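Long-range contacts in FTT_1639c (PDB 7KZW), which is of unknown function and is represented here by the strand-rich part of a longer protein predicted to have a transmembrane helix: residues R6-L11 with N24-C29; K18-Y23 with L122-E127; K44-L49 with Y110-E115; K61-A66 with K93-G98. The protein carries 3 engineered substitutions. All blocks are in the same frame, centred on the assembly; numbering follows the deposited sequence. Where two conformers were deposited one is given.

How the contacts relate
From the N terminus, strand 6-16 runs out and strand 21-27 returns beside it, and contact 1 (6-11 with 24-29) closes this hairpin at the end away from its turn. Contact 2 (18-23 with 122-127) lies near the turn, where the C-terminal helix packs against the hairpin; its segments alternate with those of contact 1, so the two cross. Its long loop encloses contact 3 (44-49 with 110-115), and contact 4 (61-66 with 93-98) is nested within contact 3 in turn. Contact 4 pairs strand 60-65 with strand 90-97, which lies next to strand 21-27, whereas contact 3 joins strands 102-111 and 48-58, about 30 Å from contact 2, centre to centre.

Contact 1: R6-L11 with N24-C29; sequences RELPLL and NMFGFC. Engineered in segment 24-29: M25 (natural residue Ile).
P9 O accepts the backbone N-H of G27 at 3.0 Å, and L11 N donates to M25 O at 2.7 Å. These two bonds flank the antiparallel, non-hydrogen-bonded pair L10 and F26. P9 O is shared: the CA-H of F26 also points at it, with CA 3.2 Å from that oxygen, and the edge of the F26 ring lies nearby. Proline suits position 9 because its nitrogen has no N-H in need of an acceptor and its ring packs on F28, CD lying 3.7 Å from F28 CE1. G27 lets the neighbouring chain come close, and L11 CD1 rests 3.6 Å from its CA. With CG anti to the backbone N (chi1 177°), L10 brings CD1 within 3.6 Å of N24 CB and 3.8 Å of F26 CE1. L8 CD2 meets F26 CB, 3.8 Å away, one apolar side chain crossing the other at about a right angle. M25, an engineered selenomethionine, offers CG to L11 CD1. Around the pair, R118 of strand 114-123 donates to L8 O, N24 pairs its backbone with L94 of strand 90-97, and Y116 meets the F28 ring edge-to-face, so the hairpin lies between strands 114-123 and 90-97.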
loop_
_atom_site.group_PDB
_atom_site.type_symbol
_atom_site.label_atom_id
_atom_site.label_comp_id
_atom_site.label_asym_id
_atom_site.label_seq_id
_atom_site.Cartn_x
_atom_site.Cartn_y
_atom_site.Cartn_z
ATOM N N ARG A 6 -3.576 2.861 14.512
ATOM C CA ARG A 6 -3.606 4.070 13.701
ATOM C C ARG A 6 -3.997 3.711 12.282
ATOM O O ARG A 6 -3.830 2.568 11.848
ATOM C CB ARG A 6 -2.194 4.647 13.639
ATOM C CG ARG A 6 -1.450 4.664 14.972
ATOM C CD ARG A 6 -0.285 5.645 14.797
ATOM N NE ARG A 6 0.614 5.758 15.936
ATOM C CZ ARG A 6 1.583 6.673 15.996
ATOM N NH1 ARG A 6 1.745 7.523 14.986
ATOM N NH2 ARG A 6 2.375 6.752 17.065
ATOM N N GLU A 7 -4.476 4.687 11.504
ATOM C CA GLU A 7 -4.744 4.434 10.092
ATOM C C GLU A 7 -3.461 4.555 9.269
ATOM O O GLU A 7 -2.673 5.486 9.478
ATOM C CB GLU A 7 -5.768 5.435 9.535
ATOM C CG GLU A 7 -6.135 5.118 8.078
ATOM C CD GLU A 7 -7.311 5.893 7.500
ATOM O OE1 GLU A 7 -7.372 7.125 7.712
ATOM O OE2 GLU A 7 -8.154 5.255 6.818
ATOM N N LEU A 8 -3.219 3.583 8.384
ATOM C CA LEU A 8 -2.137 3.684 7.436
ATOM C C LEU A 8 -2.456 4.804 6.456
ATOM O O LEU A 8 -3.507 4.754 5.790
ATOM C CB LEU A 8 -2.016 2.326 6.726
ATOM C CG LEU A 8 -0.918 2.216 5.677
ATOM C CD1 LEU A 8 0.437 2.357 6.318
ATOM C CD2 LEU A 8 -1.026 0.874 4.917
ATOM N N PRO A 9 -1.641 5.865 6.379
ATOM C CA PRO A 9 -2.058 7.044 5.594
ATOM C C PRO A 9 -2.010 6.830 4.080
ATOM O O PRO A 9 -1.213 6.051 3.566
ATOM C CB PRO A 9 -1.056 8.127 6.024
ATOM C CG PRO A 9 -0.495 7.615 7.348
ATOM C CD PRO A 9 -0.462 6.153 7.240
ATOM N N LEU A 10 -2.908 7.530 3.378
ATOM C CA LEU A 10 -2.920 7.611 1.931
ATOM C C LEU A 10 -2.022 8.788 1.540
ATOM O O LEU A 10 -2.298 9.942 1.928
ATOM C CB LEU A 10 -4.367 7.806 1.453
ATOM C CG LEU A 10 -4.479 7.964 -0.047
ATOM C CD1 LEU A 10 -4.149 6.719 -0.799
ATOM C CD2 LEU A 10 -5.920 8.353 -0.381
ATOM N N LEU A 11 -0.938 8.520 0.835
ATOM C CA LEU A 11 -0.009 9.580 0.427
ATOM C C LEU A 11 -0.404 10.256 -0.860
ATOM O O LEU A 11 -0.253 11.489 -0.984
ATOM C CB LEU A 11 1.373 9.013 0.167
ATOM C CG LEU A 11 2.222 8.696 1.360
ATOM C CD1 LEU A 11 3.490 7.926 0.968
ATOM C CD2 LEU A 11 2.595 10.053 1.964
ATOM N N ASN A 24 -3.550 3.876 -5.517
ATOM C CA ASN A 24 -3.444 4.540 -4.210
ATOM C C ASN A 24 -2.071 4.176 -3.660
ATOM O O ASN A 24 -1.687 2.983 -3.654
ATOM C CB ASN A 24 -4.478 4.023 -3.193
ATOM C CG ASN A 24 -5.889 4.632 -3.315
ATOM O OD1 ASN A 24 -6.711 4.415 -2.423
ATOM N ND2 ASN A 24 -6.150 5.488 -4.340
HETATM N N MSE A 25 -1.320 5.163 -3.172
HETATM C CA MSE A 25 -0.036 4.919 -2.525
HETATM C C MSE A 25 -0.202 5.174 -1.033
HETATM O O MSE A 25 -0.626 6.268 -0.657
HETATM C CB MSE A 25 1.002 5.896 -3.091
HETATM C CG MSE A 25 2.398 5.683 -2.580
HETATM SE SE MSE A 25 3.198 4.074 -3.246
HETATM C CE MSE A 25 3.635 4.640 -5.032
ATOM N N PHE A 26 0.138 4.177 -0.221
ATOM C CA PHE A 26 0.053 4.282 1.229
ATOM C C PHE A 26 1.438 4.402 1.821
ATOM O O PHE A 26 2.384 3.730 1.349
ATOM C CB PHE A 26 -0.641 3.058 1.809
ATOM C CG PHE A 26 -2.030 2.866 1.271
ATOM C CD1 PHE A 26 -3.056 3.647 1.739
ATOM C CD2 PHE A 26 -2.297 1.958 0.257
ATOM C CE1 PHE A 26 -4.355 3.504 1.252
ATOM C CE2 PHE A 26 -3.581 1.793 -0.238
ATOM C CZ PHE A 26 -4.604 2.569 0.244
ATOM N N GLY A 27 1.579 5.226 2.853
ATOM C CA GLY A 27 2.859 5.421 3.504
ATOM C C GLY A 27 2.805 6.665 4.377
ATOM O O GLY A 27 1.725 7.132 4.724
ATOM N N PHE A 28 3.980 7.224 4.662
ATOM C CA PHE A 28 4.080 8.299 5.648
ATOM C C PHE A 28 4.732 9.535 5.036
ATOM O O PHE A 28 5.474 9.457 4.052
ATOM C CB PHE A 28 4.906 7.849 6.864
ATOM C CG PHE A 28 4.341 6.629 7.535
ATOM C CD1 PHE A 28 3.323 6.764 8.463
ATOM C CD2 PHE A 28 4.838 5.346 7.249
ATOM C CE1 PHE A 28 2.737 5.663 9.072
ATOM C CE2 PHE A 28 4.285 4.224 7.884
ATOM C CZ PHE A 28 3.235 4.394 8.808
ATOM N N CYS A 29 4.495 10.681 5.664
ATOM C CA CYS A 29 5.143 11.946 5.317
ATOM C C CYS A 29 5.746 12.616 6.556
ATOM O O CYS A 29 5.902 12.007 7.621
ATOM C CB CYS A 29 4.117 12.804 4.570
ATOM S SG CYS A 29 2.714 13.338 5.576
#

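Contact 2: K18-Y23 with L122-E127; sequences KNMTAY and LSYLVE. Engineered in segment 18-23: M20 (natural residue Leu).
Aromatic contacts dominate where M20 lies across Y124. M20 CB sits over one face of the ring, 4.2 Å from its centroid and 14° off the normal, displaced toward the rim, in a CH-pi contact. The chain runs on extended beyond CG, and its selenium lies oblique to the ring at 5.4 Å from the centroid, a Met-aromatic contact; M20 is an engineered selenomethionine. T21 O approaches the edge of the same ring, 3.5 Å from Y124 CE1. Y124 CG is anti to its backbone N (chi1 177°), which carries the broad ring out from the helix start to the bulged chain at M20 and T21.

Apolar packing continues along the strand. A22 CB meets E127 CB at 3.6 Å, and the small alanine lets the helix come this close. L122 CD2 touches Y23 CA, 4.1 Å away.

Among polar bonds, S123 at the N-cap accepts from V126 N through OG at 3.0 Å. A weak bond from N24 ND2 to E127 OE2 ties the helix to the strand just beyond Y23. The two segments therefore meet through one face of the Y124 ring, methyl groups and aliphatic carbons, an interface held by shape and burial rather than by direct hydrogen bonds between them.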
loop_
_atom_site.group_PDB
_atom_site.type_symbol
_atom_site.label_atom_id
_atom_site.label_comp_id
_atom_site.label_asym_id
_atom_site.label_seq_id
_atom_site.Cartn_x
_atom_site.Cartn_y
_atom_site.Cartn_z
ATOM N N LYS A 18 -5.440 6.704 -20.522
ATOM C CA LYS A 18 -4.892 6.035 -21.707
ATOM C C LYS A 18 -4.652 4.554 -21.438
ATOM O O LYS A 18 -4.911 3.698 -22.296
ATOM C CB LYS A 18 -3.576 6.727 -22.075
ATOM C CG LYS A 18 -2.822 6.106 -23.251
ATOM C CD LYS A 18 -1.350 6.525 -23.219
ATOM C CE LYS A 18 -1.219 8.048 -23.230
ATOM N NZ LYS A 18 0.160 8.543 -23.563
ATOM N N ASN A 19 -4.201 4.237 -20.234
ATOM C CA ASN A 19 -3.856 2.880 -19.841
ATOM C C ASN A 19 -4.936 2.228 -18.991
ATOM O O ASN A 19 -4.801 1.054 -18.650
ATOM C CB ASN A 19 -2.509 2.895 -19.103
ATOM C CG ASN A 19 -1.397 3.495 -19.959
ATOM O OD1 ASN A 19 -1.285 3.182 -21.144
ATOM N ND2 ASN A 19 -0.601 4.390 -19.377
HETATM N N MSE A 20 -6.049 2.921 -18.744
HETATM C CA MSE A 20 -7.056 2.530 -17.764
HETATM C C MSE A 20 -6.423 1.907 -16.479
HETATM O O MSE A 20 -6.753 0.789 -16.033
HETATM C CB MSE A 20 -8.204 1.677 -18.387
HETATM C CG MSE A 20 -9.267 2.588 -19.264
HETATM SE SE MSE A 20 -10.588 1.416 -19.980
HETATM C CE MSE A 20 -11.601 2.722 -21.026
ATOM N N THR A 21 -5.515 2.665 -15.869
ATOM C CA THR A 21 -4.899 2.299 -14.598
ATOM C C THR A 21 -5.246 3.354 -13.560
ATOM O O THR A 21 -5.571 4.501 -13.887
ATOM C CB THR A 21 -3.395 2.231 -14.671
ATOM O OG1 THR A 21 -2.903 3.478 -15.172
ATOM C CG2 THR A 21 -2.950 1.105 -15.620
ATOM N N ALA A 22 -5.192 2.949 -12.300
ATOM C CA ALA A 22 -5.339 3.888 -11.197
ATOM C C ALA A 22 -4.580 3.322 -10.013
ATOM O O ALA A 22 -4.264 2.116 -9.968
ATOM C CB ALA A 22 -6.801 4.209 -10.855
ATOM N N TYR A 23 -4.288 4.190 -9.042
ATOM C CA TYR A 23 -3.539 3.708 -7.899
ATOM C C TYR A 23 -3.838 4.510 -6.654
ATOM O O TYR A 23 -4.329 5.657 -6.686
ATOM C CB TYR A 23 -2.030 3.697 -8.175
ATOM C CG TYR A 23 -1.465 5.081 -8.194
ATOM C CD1 TYR A 23 -0.957 5.656 -7.024
ATOM C CD2 TYR A 23 -1.482 5.853 -9.355
ATOM C CE1 TYR A 23 -0.446 6.948 -7.040
ATOM C CE2 TYR A 23 -0.993 7.196 -9.358
ATOM C CZ TYR A 23 -0.485 7.705 -8.186
ATOM O OH TYR A 23 0.040 9.004 -8.155
ATOM N N LEU A 122 -10.626 0.100 -4.023
ATOM C CA LEU A 122 -10.152 0.876 -5.172
ATOM C C LEU A 122 -10.833 0.323 -6.408
ATOM O O LEU A 122 -10.955 -0.904 -6.567
ATOM C CB LEU A 122 -8.649 0.676 -5.327
ATOM C CG LEU A 122 -7.972 1.489 -6.411
ATOM C CD1 LEU A 122 -8.155 2.943 -6.247
ATOM C CD2 LEU A 122 -6.440 1.124 -6.446
ATOM N N SER A 123 -11.255 1.245 -7.281
ATOM C CA SER A 123 -11.729 0.837 -8.594
ATOM C C SER A 123 -11.333 1.883 -9.606
ATOM O O SER A 123 -11.207 3.067 -9.283
ATOM C CB SER A 123 -13.258 0.652 -8.683
ATOM O OG SER A 123 -13.887 1.919 -8.537
ATOM N N TYR A 124 -11.106 1.449 -10.851
ATOM C CA TYR A 124 -10.776 2.425 -11.873
ATOM C C TYR A 124 -11.925 3.426 -12.023
ATOM O O TYR A 124 -11.693 4.637 -12.180
ATOM C CB TYR A 124 -10.447 1.742 -13.215
ATOM C CG TYR A 124 -10.190 2.778 -14.260
ATOM C CD1 TYR A 124 -8.934 3.395 -14.388
ATOM C CD2 TYR A 124 -11.219 3.178 -15.093
ATOM C CE1 TYR A 124 -8.721 4.398 -15.307
ATOM C CE2 TYR A 124 -11.009 4.223 -16.025
ATOM C CZ TYR A 124 -9.755 4.807 -16.109
ATOM O OH TYR A 124 -9.561 5.817 -17.055
ATOM N N LEU A 125 -13.165 2.940 -11.993
ATOM C CA LEU A 125 -14.330 3.834 -12.192
ATOM C C LEU A 125 -14.324 4.965 -11.172
ATOM O O LEU A 125 -14.433 6.150 -11.517
ATOM C CB LEU A 125 -15.619 3.016 -12.112
ATOM C CG LEU A 125 -16.946 3.795 -12.218
ATOM C CD1 LEU A 125 -17.019 4.572 -13.499
ATOM C CD2 LEU A 125 -18.076 2.787 -12.083
ATOM N N VAL A 126 -14.163 4.618 -9.900
ATOM C CA VAL A 126 -14.223 5.652 -8.891
ATOM C C VAL A 126 -13.004 6.546 -8.973
ATOM O O VAL A 126 -13.103 7.774 -8.983
ATOM C CB VAL A 126 -14.379 5.032 -7.504
ATOM C CG1 VAL A 126 -14.084 6.091 -6.440
ATOM C CG2 VAL A 126 -15.784 4.486 -7.328
ATOM N N GLU A 127 -11.817 5.948 -9.079
ATOM C CA GLU A 127 -10.592 6.716 -8.987
ATOM C C GLU A 127 -10.412 7.640 -10.171
ATOM O O GLU A 127 -9.764 8.691 -10.049
ATOM C CB GLU A 127 -9.434 5.718 -8.853
ATOM C CG GLU A 127 -8.310 6.196 -8.048
ATOM C CD GLU A 127 -8.680 6.595 -6.645
ATOM O OE1 GLU A 127 -9.623 6.079 -5.991
ATOM O OE2 GLU A 127 -8.004 7.485 -6.185
#

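Contact 3: K44-L49 with Y110-E115; sequences KPTEFL and YANAIE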
loop_
_atom_site.group_PDB
_atom_site.type_symbol
_atom_site.label_atom_id
_atom_site.label_comp_id
_atom_site.label_asym_id
_atom_site.label_seq_id
_atom_site.Cartn_x
_atom_site.Cartn_y
_atom_site.Cartn_z
ATOM N N LYS A 44 19.251 1.065 9.316
ATOM C CA LYS A 44 18.488 -0.057 9.863
ATOM C C LYS A 44 17.006 0.082 9.513
ATOM O O LYS A 44 16.199 0.574 10.327
ATOM C CB LYS A 44 18.732 -0.255 11.366
ATOM C CG LYS A 44 17.991 -1.507 11.858
ATOM C CD LYS A 44 18.843 -2.769 11.934
ATOM C CE LYS A 44 18.001 -4.026 12.295
ATOM N NZ LYS A 44 16.600 -4.110 11.711
ATOM N N PRO A 45 16.612 -0.300 8.293
ATOM C CA PRO A 45 15.199 -0.133 7.877
ATOM C C PRO A 45 14.252 -0.929 8.757
ATOM O O PRO A 45 14.513 -2.072 9.103
ATOM C CB PRO A 45 15.195 -0.621 6.419
ATOM C CG PRO A 45 16.703 -0.478 5.969
ATOM C CD PRO A 45 17.458 -0.854 7.220
ATOM N N THR A 46 13.117 -0.322 9.094
ATOM C CA THR A 46 12.151 -0.960 9.966
ATOM C C THR A 46 11.382 -2.015 9.167
ATOM O O THR A 46 10.884 -1.724 8.066
ATOM C CB THR A 46 11.155 0.099 10.416
ATOM O OG1 THR A 46 11.866 1.124 11.142
ATOM C CG2 THR A 46 10.107 -0.548 11.335
ATOM N N GLU A 47 11.261 -3.226 9.711
ATOM C CA GLU A 47 10.434 -4.263 9.116
ATOM C C GLU A 47 8.966 -3.974 9.414
ATOM O O GLU A 47 8.584 -3.811 10.590
ATOM C CB GLU A 47 10.733 -5.632 9.763
ATOM C CG GLU A 47 11.554 -6.528 8.922
ATOM C CD GLU A 47 11.857 -7.886 9.553
ATOM O OE1 GLU A 47 11.048 -8.411 10.284
ATOM O OE2 GLU A 47 13.023 -8.334 9.356
ATOM N N PHE A 48 8.115 -4.011 8.396
ATOM C CA PHE A 48 6.667 -4.028 8.559
ATOM C C PHE A 48 6.164 -5.443 8.303
ATOM O O PHE A 48 6.507 -6.044 7.261
ATOM C CB PHE A 48 5.987 -3.071 7.575
ATOM C CG PHE A 48 6.169 -1.618 7.957
ATOM C CD1 PHE A 48 7.378 -0.979 7.849
ATOM C CD2 PHE A 48 5.049 -0.875 8.371
ATOM C CE1 PHE A 48 7.508 0.366 8.171
ATOM C CE2 PHE A 48 5.183 0.505 8.714
ATOM C CZ PHE A 48 6.432 1.105 8.619
ATOM N N LEU A 49 5.493 -6.043 9.281
ATOM C CA LEU A 49 4.969 -7.396 9.182
ATOM C C LEU A 49 3.500 -7.191 8.860
ATOM O O LEU A 49 2.746 -6.603 9.650
ATOM C CB LEU A 49 5.207 -8.138 10.483
ATOM C CG LEU A 49 6.687 -8.155 10.853
ATOM C CD1 LEU A 49 6.789 -8.834 12.243
ATOM C CD2 LEU A 49 7.559 -8.953 9.833
ATOM N N TYR A 110 2.224 -4.131 11.038
ATOM C CA TYR A 110 2.831 -3.901 12.342
ATOM C C TYR A 110 4.273 -3.466 12.161
ATOM O O TYR A 110 5.062 -4.177 11.508
ATOM C CB TYR A 110 2.844 -5.175 13.189
ATOM C CG TYR A 110 1.508 -5.681 13.471
ATOM C CD1 TYR A 110 0.800 -5.239 14.571
ATOM C CD2 TYR A 110 0.934 -6.606 12.611
ATOM C CE1 TYR A 110 -0.509 -5.754 14.821
ATOM C CE2 TYR A 110 -0.284 -7.093 12.833
ATOM C CZ TYR A 110 -0.997 -6.681 13.920
ATOM O OH TYR A 110 -2.244 -7.248 14.095
ATOM N N ALA A 111 4.674 -2.394 12.841
ATOM C CA ALA A 111 6.065 -1.955 12.820
ATOM C C ALA A 111 6.385 -1.462 14.212
ATOM O O ALA A 111 5.623 -0.654 14.761
ATOM C CB ALA A 111 6.263 -0.827 11.788
ATOM N N ASN A 112 7.483 -1.974 14.790
ATOM C CA ASN A 112 8.052 -1.441 16.044
ATOM C C ASN A 112 6.980 -1.139 17.072
ATOM O O ASN A 112 6.842 -0.001 17.538
ATOM C CB ASN A 112 8.820 -0.158 15.794
ATOM C CG ASN A 112 10.096 -0.403 15.145
ATOM O OD1 ASN A 112 10.563 -1.560 15.073
ATOM N ND2 ASN A 112 10.708 0.665 14.660
ATOM N N ALA A 113 6.204 -2.157 17.401
ATOM C CA ALA A 113 5.187 -2.055 18.438
ATOM C C ALA A 113 3.951 -1.222 18.060
ATOM O O ALA A 113 3.217 -0.774 18.944
ATOM C CB ALA A 113 5.777 -1.606 19.782
ATOM N N ILE A 114 3.646 -0.998 16.786
ATOM C CA ILE A 114 2.466 -0.204 16.454
ATOM C C ILE A 114 1.720 -0.898 15.317
ATOM O O ILE A 114 2.324 -1.373 14.347
ATOM C CB ILE A 114 2.820 1.235 16.048
ATOM C CG1 ILE A 114 3.730 1.985 17.061
ATOM C CG2 ILE A 114 1.561 2.013 15.800
ATOM C CD1 ILE A 114 3.207 2.133 18.467
ATOM N N GLU A 115 0.395 -0.861 15.358
ATOM C CA GLU A 115 -0.457 -1.413 14.331
ATOM C C GLU A 115 -1.000 -0.274 13.477
ATOM O O GLU A 115 -1.469 0.745 14.022
ATOM C CB GLU A 115 -1.619 -2.192 14.962
ATOM C CG GLU A 115 -2.664 -2.594 13.991
ATOM C CD GLU A 115 -3.833 -3.379 14.589
ATOM O OE1 GLU A 115 -3.729 -3.840 15.736
ATOM O OE2 GLU A 115 -4.855 -3.502 13.888
HETATM O O HOH W 1 12.852 0.260 13.305
HETATM O O HOH W 2 9.455 -3.319 13.203
#
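The F48 ring carries A111 CB over the centre of one face, 3.6 Å from its centroid and 13° off the normal, a CH-pi contact. Having CG anti to the carbonyl carbon (chi1 -74°) sets that face against A111 CB, and alanine supplies a methyl small enough to sit close over it. The Y110 ring presents an edge to L49 O, which lies 3.5 Å from CD2. That oxygen also accepts from Y110 N at 2.9 Å, while L49 N donates to Y110 O at 2.9 Å. The two bonds make L49 and Y110 an antiparallel hydrogen-bonded pair, and F48 CA makes a CA-H...O contact with Y110 O, 3.4 Å away. Beyond the pair, T46 CG2 packs against the N112 amide, 3.6 Å from ND2. Water then takes over from direct pairing: one molecule joins T46 OG1 to N112 ND2, and a second donates to E47 O and N112 OD1 and accepts from N112 N. T46 OG1 is also bonded to F38 N. In the type I' turn from A111 to I114 the two central residues, N112 and A113, have positive phi, which asparagine adopts more readily than most residues. This turn joins strands 102-111 and 114-123, and strand 48-58 lies between 102-111 and 79-83, with F48 paired to A83.

Contact 4: K61-A66 with K93-G98; sequences KFIYAA and KLECKG
Strands 61-65 and 93-97 run antiparallel, their axes approaching to 4.7 Å at 148°, with K61 and E95 and then I63 and K93 as hydrogen-bonded pairs around the non-hydrogen-bonded pair F62 and L94. Each of the two outer pairs makes two backbone bonds; the E95 N to K61 O bond, 2.9 Å long, is nearly straight at 175°. On one side of the sheet L94 CD1 stands over the centre of the F62 ring, 3.6 Å from its centroid and 5° off the normal, a CH-pi contact. L94 brings this methyl up with CG anti to the backbone N. Both residues are buried and suited to an apolar face, where Y105 meets the F62 ring edge-to-face. The other face is mostly polar, with I63 among K61, K93 and E95. K61 and E95 lie side by side, and K61 CE comes within 3.2 Å of E95 OE1. The ammonium itself is farther off, NZ being 4.2 Å from that oxygen, and a water bridges them, donating to OE1 and accepting only weakly from NZ. E95 OE2 forms a salt bridge with K93 NZ, 3.1 Å away, whose hydrogen bond is weak, so the carboxylate has a lysine near each oxygen, which would probably favour its ionised form. Side chains alternating between an apolar and a mostly polar face make this an amphipathic antiparallel pair, here curved over a core that includes Y105 and I103 of strand 102-111.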
loop_
_atom_site.group_PDB
_atom_site.type_symbol
_atom_site.label_atom_id
_atom_site.label_comp_id
_atom_site.label_asym_id
_atom_site.label_seq_id
_atom_site.Cartn_x
_atom_site.Cartn_y
_atom_site.Cartn_z
ATOM N N LYS A 61 -3.676 -5.236 -7.706
ATOM C CA LYS A 61 -2.553 -5.867 -7.006
ATOM C C LYS A 61 -1.887 -4.838 -6.094
ATOM O O LYS A 61 -1.887 -3.635 -6.377
ATOM C CB LYS A 61 -1.515 -6.414 -7.985
ATOM C CG LYS A 61 -0.881 -5.346 -8.860
ATOM C CD LYS A 61 0.088 -6.012 -9.898
ATOM C CE LYS A 61 0.754 -4.979 -10.804
ATOM N NZ LYS A 61 1.647 -5.697 -11.785
ATOM N N PHE A 62 -1.301 -5.322 -4.999
ATOM C CA PHE A 62 -0.460 -4.481 -4.159
ATOM C C PHE A 62 0.995 -4.746 -4.504
ATOM O O PHE A 62 1.402 -5.899 -4.674
ATOM C CB PHE A 62 -0.599 -4.895 -2.683
ATOM C CG PHE A 62 -1.922 -4.489 -2.023
ATOM C CD1 PHE A 62 -2.066 -3.245 -1.401
ATOM C CD2 PHE A 62 -2.997 -5.367 -2.060
ATOM C CE1 PHE A 62 -3.278 -2.924 -0.759
ATOM C CE2 PHE A 62 -4.226 -5.035 -1.416
ATOM C CZ PHE A 62 -4.362 -3.822 -0.826
ATOM N N ILE A 63 1.764 -3.682 -4.589
ATOM C CA ILE A 63 3.217 -3.695 -4.793
ATOM C C ILE A 63 3.867 -3.219 -3.510
ATOM O O ILE A 63 3.387 -2.255 -2.889
ATOM C CB ILE A 63 3.617 -2.733 -5.939
ATOM C CG1 ILE A 63 2.717 -2.951 -7.154
ATOM C CG2 ILE A 63 5.112 -2.891 -6.282
ATOM C CD1 ILE A 63 2.931 -4.281 -7.711
ATOM N N TYR A 64 4.948 -3.884 -3.087
ATOM C CA TYR A 64 5.670 -3.466 -1.880
ATOM C C TYR A 64 7.152 -3.695 -2.089
ATOM O O TYR A 64 7.548 -4.347 -3.043
ATOM C CB TYR A 64 5.175 -4.259 -0.652
ATOM C CG TYR A 64 5.258 -5.760 -0.745
ATOM C CD1 TYR A 64 6.304 -6.446 -0.173
ATOM C CD2 TYR A 64 4.264 -6.484 -1.381
ATOM C CE1 TYR A 64 6.377 -7.828 -0.243
ATOM C CE2 TYR A 64 4.305 -7.861 -1.427
ATOM C CZ TYR A 64 5.366 -8.563 -0.840
ATOM O OH TYR A 64 5.460 -9.945 -0.899
ATOM N N ALA A 65 7.970 -3.138 -1.184
ATOM C CA ALA A 65 9.403 -3.411 -1.171
ATOM C C ALA A 65 9.631 -4.635 -0.291
ATOM O O ALA A 65 9.412 -4.593 0.935
ATOM C CB ALA A 65 10.171 -2.200 -0.640
ATOM N N ALA A 66 10.030 -5.754 -0.911
ATOM C CA ALA A 66 10.057 -7.026 -0.207
ATOM C C ALA A 66 11.371 -7.230 0.530
ATOM O O ALA A 66 11.440 -8.142 1.383
ATOM C CB ALA A 66 9.892 -8.166 -1.217
ATOM N N LYS A 93 1.864 0.251 -2.815
ATOM C CA LYS A 93 1.147 0.824 -3.961
ATOM C C LYS A 93 0.048 -0.138 -4.373
ATOM O O LYS A 93 0.320 -1.274 -4.777
ATOM C CB LYS A 93 2.065 1.020 -5.146
ATOM C CG LYS A 93 1.347 1.811 -6.238
ATOM C CD LYS A 93 2.314 1.969 -7.421
ATOM C CE LYS A 93 1.641 2.791 -8.543
ATOM N NZ LYS A 93 2.543 2.962 -9.744
ATOM N N LEU A 94 -1.207 0.266 -4.258
ATOM C CA LEU A 94 -2.345 -0.562 -4.707
ATOM C C LEU A 94 -2.728 -0.065 -6.090
ATOM O O LEU A 94 -3.016 1.124 -6.262
ATOM C CB LEU A 94 -3.516 -0.379 -3.758
ATOM C CG LEU A 94 -4.789 -1.138 -4.164
ATOM C CD1 LEU A 94 -4.571 -2.623 -4.327
ATOM C CD2 LEU A 94 -5.875 -0.828 -3.134
ATOM N N GLU A 95 -2.647 -0.952 -7.085
ATOM C CA GLU A 95 -2.862 -0.582 -8.492
ATOM C C GLU A 95 -4.053 -1.343 -9.040
ATOM O O GLU A 95 -4.286 -2.505 -8.665
ATOM C CB GLU A 95 -1.667 -1.048 -9.366
ATOM C CG GLU A 95 -0.381 -0.354 -9.054
ATOM C CD GLU A 95 0.719 -0.738 -10.037
ATOM O OE1 GLU A 95 0.626 -1.812 -10.679
ATOM O OE2 GLU A 95 1.668 0.031 -10.157
ATOM N N CYS A 96 -4.809 -0.691 -9.812
ATOM C CA CYS A 96 -5.869 -1.406 -10.633
ATOM C C CYS A 96 -5.674 -1.175 -12.175
ATOM O O CYS A 96 -5.063 -0.183 -12.643
ATOM C CB CYS A 96 -7.252 -0.933 -10.186
ATOM S SG CYS A 96 -7.622 0.811 -10.550
ATOM N N LYS A 97 -6.062 -2.179 -12.901
ATOM C CA LYS A 97 -5.904 -2.108 -14.344
ATOM C C LYS A 97 -7.193 -2.578 -14.983
ATOM O O LYS A 97 -7.600 -3.728 -14.760
ATOM C CB LYS A 97 -4.736 -2.999 -14.795
ATOM C CG LYS A 97 -4.589 -3.189 -16.290
ATOM C CD LYS A 97 -3.974 -1.982 -16.934
ATOM C CE LYS A 97 -3.498 -2.357 -18.350
ATOM N NZ LYS A 97 -3.155 -1.136 -19.134
ATOM N N GLY A 98 -7.774 -1.753 -15.850
ATOM C CA GLY A 98 -8.939 -2.162 -16.621
ATOM C C GLY A 98 -10.195 -1.434 -16.182
ATOM O O GLY A 98 -10.357 -1.049 -15.015
HETATM O O HOH W 3 2.391 -2.592 -12.587
#